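Local coordinates for nickel ABC transporter (Nickel-binding protein) (Bacillus halodurans, PDB 3T66), which probably acts as the solute-binding component of an ABC transporter for nickel, in a family generally linked to peptide uptake, at residues Ser135-Asn139 / Pro140-Ile144; Gly392-Gly395 / Tyr396-Ala400. All coordinates share one frame; numbering follows the deposited sequence.

Contact 1 of 2, residues Ser135-Asn139 / Pro140-Ile144; sequences SELVN and PNVSI
The backbone winds through a short 3-10 turn at P140-N141, with V142 N donating to N139 O at 2.8 Å. The N-H points almost straight at the oxygen (168°), but the donor sits above the carbonyl plane. P140 and N141 occupy the middle of the turn with helical backbone angles. S143 N bonds back to P140 O and carries the winding one residue further. The turn follows a short helix-like run, 135-138, in the long loop between strands 121-126 and 162-168. N139 and N141 carry the side-chain contact. Their amides point the same way and stack nearly parallel, with planes 12° apart. N139 CG lies 3.5 Å from N141 ND2. N141 CG stands beside its own backbone N, chi1 -80°, and this brings its amide alongside that of N139. OD1 of N139 also accepts from N141 N at 3.4 Å, the bond of an Asx turn, but it is weak and the place of N141 N is doubtful. Replacing N139 by an alanine would probably leave the N141 amide without its stacking partner and freer to turn. Both asparagines also pack on Y34. The carboxylate of E136 forms a salt bridge with R391. V142 packs against L96 of helix 89-100. Its CG2 comes within 4.1 Å of N139 CB, while V142 CG1 meets L137 CD2 at 4.3 Å.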
loop_
_atom_site.group_PDB
_atom_site.type_symbol
_atom_site.label_atom_id
_atom_site.label_comp_id
_atom_site.label_asym_id
_atom_site.label_seq_id
_atom_site.Cartn_x
_atom_site.Cartn_y
_atom_site.Cartn_z
ATOM N N SER A 135 10.421 8.013 6.432
ATOM C CA SER A 135 9.407 7.064 6.013
ATOM C C SER A 135 9.987 5.886 5.206
ATOM O O SER A 135 9.354 4.803 5.127
ATOM C CB SER A 135 8.251 7.768 5.304
ATOM O OG SER A 135 8.487 7.900 3.915
ATOM N N GLU A 136 11.193 6.081 4.649
ATOM C CA GLU A 136 11.856 5.024 3.910
ATOM C C GLU A 136 12.330 3.942 4.824
ATOM O O GLU A 136 12.496 2.806 4.371
ATOM C CB GLU A 136 13.068 5.501 3.136
ATOM C CG GLU A 136 12.759 6.422 1.949
ATOM C CD GLU A 136 12.049 5.757 0.777
ATOM O OE1 GLU A 136 11.972 4.484 0.689
ATOM O OE2 GLU A 136 11.581 6.547 -0.073
ATOM N N LEU A 137 12.540 4.259 6.106
ATOM C CA LEU A 137 13.067 3.255 7.024
ATOM C C LEU A 137 12.012 2.242 7.474
ATOM O O LEU A 137 12.312 1.234 8.108
ATOM C CB LEU A 137 13.787 3.924 8.180
ATOM C CG LEU A 137 14.938 4.818 7.718
ATOM C CD1 LEU A 137 15.615 5.554 8.871
ATOM C CD2 LEU A 137 15.962 4.011 6.926
ATOM N N VAL A 138 10.771 2.497 7.104
ATOM C CA VAL A 138 9.702 1.563 7.372
ATOM C C VAL A 138 9.822 0.296 6.497
ATOM O O VAL A 138 9.345 -0.759 6.877
ATOM C CB VAL A 138 8.354 2.234 7.075
ATOM C CG1 VAL A 138 7.162 1.276 7.305
ATOM C CG2 VAL A 138 8.181 3.505 7.853
ATOM N N ASN A 139 10.463 0.416 5.337
ATOM C CA ASN A 139 10.526 -0.644 4.369
ATOM C C ASN A 139 11.100 -1.847 5.022
ATOM O O ASN A 139 12.216 -1.802 5.531
ATOM C CB ASN A 139 11.462 -0.260 3.248
ATOM C CG ASN A 139 11.055 -0.837 1.906
ATOM O OD1 ASN A 139 10.839 -2.033 1.758
ATOM N ND2 ASN A 139 10.989 0.031 0.904
ATOM N N PRO A 140 10.352 -2.943 5.001
ATOM C CA PRO A 140 10.799 -4.170 5.553
ATOM C C PRO A 140 12.168 -4.554 5.082
ATOM O O PRO A 140 12.855 -5.302 5.761
ATOM C CB PRO A 140 9.763 -5.119 5.057
ATOM C CG PRO A 140 8.538 -4.334 5.271
ATOM C CD PRO A 140 8.916 -2.989 4.716
ATOM N N ASN A 141 12.580 -4.013 3.946
ATOM C CA ASN A 141 13.926 -4.194 3.382
ATOM C C ASN A 141 15.040 -3.769 4.219
ATOM O O ASN A 141 16.166 -4.152 3.961
ATOM C CB ASN A 141 14.092 -3.219 2.254
ATOM C CG ASN A 141 13.465 -3.693 1.072
ATOM O OD1 ASN A 141 13.066 -4.877 1.037
ATOM N ND2 ASN A 141 13.314 -2.824 0.074
ATOM N N VAL A 142 14.761 -2.837 5.110
ATOM C CA VAL A 142 15.801 -2.197 5.792
ATOM C C VAL A 142 15.655 -2.656 7.196
ATOM O O VAL A 142 16.026 -1.979 8.136
ATOM C CB VAL A 142 15.638 -0.720 5.718
ATOM C CG1 VAL A 142 16.898 -0.072 6.202
ATOM C CG2 VAL A 142 15.429 -0.306 4.338
ATOM N N SER A 143 15.112 -3.836 7.352
ATOM C CA SER A 143 14.977 -4.342 8.676
ATOM C C SER A 143 16.358 -4.591 9.186
ATOM O O SER A 143 17.237 -4.919 8.404
ATOM C CB SER A 143 14.199 -5.622 8.680
ATOM O OG SER A 143 14.604 -6.415 7.629
ATOM N N ILE A 144 16.542 -4.387 10.490
ATOM C CA ILE A 144 17.835 -4.479 11.150
ATOM C C ILE A 144 18.180 -5.919 11.551
ATOM O O ILE A 144 17.412 -6.557 12.305
ATOM C CB ILE A 144 17.788 -3.644 12.413
ATOM C CG1 ILE A 144 17.382 -2.210 12.085
ATOM C CG2 ILE A 144 19.092 -3.752 13.196
ATOM C CD1 ILE A 144 18.322 -1.473 11.225
#

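Contact 2 of 2, residues Gly392-Gly395 / Tyr396-Ala400; sequences GDAG and YYLNA
This is the N-terminal cap and first turn of helix 395-402, entered from the loop after strand 381-387. D393 precedes the turn into the helix. Its OD2 accepts a capping bond from G395 N at 2.9 Å, an Asx turn in which the donor lies well above the carboxylate plane. CG of D393 is anti to the backbone N, chi1 -166°, which puts OD2 within bonding distance of G395 N, two residues on. OD1 of D393 has a second partner, R434, in a salt bridge. The first helical bonds follow. L398 N donates to A394 O at 3.0 Å, nearly in line with the carbonyl. N399 N donates to G395 O at 3.1 Å from above the carbonyl plane. The L398 side chain runs alongside the A394 oxygen, with L398 CG 3.5 Å from A394 O, and its CD1 touches A394 CB at 4.2 Å. A394 O lies at the edge of the Y397 ring, near its plane. One helical turn on, A400 CB sits 3.7 Å above one face of the Y396 ring, offset toward the rim. Y397 OH hydrogen-bonds to Y402 OH, and N399 OD1 to N426 ND2. A394 and L398 face helix 431-447, where both touch T438 and L398 also meets I445.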
loop_
_atom_site.group_PDB
_atom_site.type_symbol
_atom_site.label_atom_id
_atom_site.label_comp_id
_atom_site.label_asym_id
_atom_site.label_seq_id
_atom_site.Cartn_x
_atom_site.Cartn_y
_atom_site.Cartn_z
ATOM N N GLY A 392 2.741 5.348 4.909
ATOM C CA GLY A 392 2.227 6.500 5.626
ATOM C C GLY A 392 2.545 7.860 5.084
ATOM O O GLY A 392 2.194 8.834 5.715
ATOM N N ASP A 393 3.207 7.929 3.936
ATOM C CA ASP A 393 3.575 9.215 3.336
ATOM C C ASP A 393 3.019 9.273 1.902
ATOM O O ASP A 393 3.026 8.253 1.183
ATOM C CB ASP A 393 5.097 9.431 3.350
ATOM C CG ASP A 393 5.495 10.898 3.062
ATOM O OD1 ASP A 393 5.564 11.712 4.026
ATOM O OD2 ASP A 393 5.735 11.259 1.877
ATOM N N ALA A 394 2.525 10.441 1.490
ATOM C CA ALA A 394 1.910 10.530 0.206
ATOM C C ALA A 394 2.697 11.393 -0.707
ATOM O O ALA A 394 2.268 11.600 -1.839
ATOM C CB ALA A 394 0.548 11.063 0.324
ATOM N N GLY A 395 3.843 11.897 -0.245
ATOM C CA GLY A 395 4.691 12.801 -1.056
ATOM C C GLY A 395 5.169 12.296 -2.417
ATOM O O GLY A 395 5.154 13.044 -3.392
ATOM N N TYR A 396 5.599 11.029 -2.482
ATOM C CA TYR A 396 5.981 10.435 -3.740
ATOM C C TYR A 396 4.774 10.353 -4.642
ATOM O O TYR A 396 4.842 10.757 -5.793
ATOM C CB TYR A 396 6.647 9.058 -3.623
ATOM C CG TYR A 396 6.913 8.486 -5.015
ATOM C CD1 TYR A 396 8.121 8.756 -5.710
ATOM C CD2 TYR A 396 5.907 7.741 -5.684
ATOM C CE1 TYR A 396 8.334 8.271 -6.998
ATOM C CE2 TYR A 396 6.096 7.258 -6.971
ATOM C CZ TYR A 396 7.306 7.518 -7.618
ATOM O OH TYR A 396 7.436 7.015 -8.892
ATOM N N TYR A 397 3.666 9.835 -4.150
ATOM C CA TYR A 397 2.522 9.654 -5.043
ATOM C C TYR A 397 2.094 10.967 -5.690
ATOM O O TYR A 397 1.850 11.061 -6.913
ATOM C CB TYR A 397 1.357 9.102 -4.256
ATOM C CG TYR A 397 0.059 9.268 -4.943
ATOM C CD1 TYR A 397 -0.239 8.527 -6.083
ATOM C CD2 TYR A 397 -0.899 10.167 -4.450
ATOM C CE1 TYR A 397 -1.477 8.636 -6.727
ATOM C CE2 TYR A 397 -2.153 10.321 -5.090
ATOM C CZ TYR A 397 -2.448 9.533 -6.234
ATOM O OH TYR A 397 -3.679 9.647 -6.879
ATOM N N LEU A 398 1.986 11.979 -4.843
ATOM C CA LEU A 398 1.351 13.192 -5.254
ATOM C C LEU A 398 2.257 13.820 -6.233
ATOM O O LEU A 398 1.847 14.154 -7.335
ATOM C CB LEU A 398 1.145 14.130 -4.091
ATOM C CG LEU A 398 -0.040 13.773 -3.229
ATOM C CD1 LEU A 398 0.024 14.596 -1.968
ATOM C CD2 LEU A 398 -1.316 13.994 -3.961
ATOM N N ASN A 399 3.506 13.970 -5.846
ATOM C CA ASN A 399 4.433 14.540 -6.764
ATOM C C ASN A 399 4.434 13.780 -8.102
ATOM O O ASN A 399 4.320 14.393 -9.183
ATOM C CB ASN A 399 5.819 14.598 -6.172
ATOM C CG ASN A 399 6.688 15.569 -6.904
ATOM O OD1 ASN A 399 6.705 16.772 -6.597
ATOM N ND2 ASN A 399 7.398 15.070 -7.906
ATOM N N ALA A 400 4.503 12.455 -8.030
ATOM C CA ALA A 400 4.592 11.661 -9.227
ATOM C C ALA A 400 3.374 11.859 -10.126
ATOM O O ALA A 400 3.495 11.898 -11.359
ATOM C CB ALA A 400 4.769 10.223 -8.890
#

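Overall arrangement
Contact 1 comes earlier in the chain and contact 2 later, with their centres about 17 Å apart. They meet at their near ends, where S135 OG lies 3.8 Å from D393 CB in plain packing. R391, the residue just before 392-395, also joins the two: it forms a salt bridge with E136 and a weak hydrogen bond to S135 O. The loop that carries the 3-10 turn is thus tied to the loop that starts helix 395-402. Both contacts belong to the part of the chain shared with other family 5 solute-binding proteins. Both are away from D179, which binds calcium in a crystal structure of this protein, so neither belongs to that metal site.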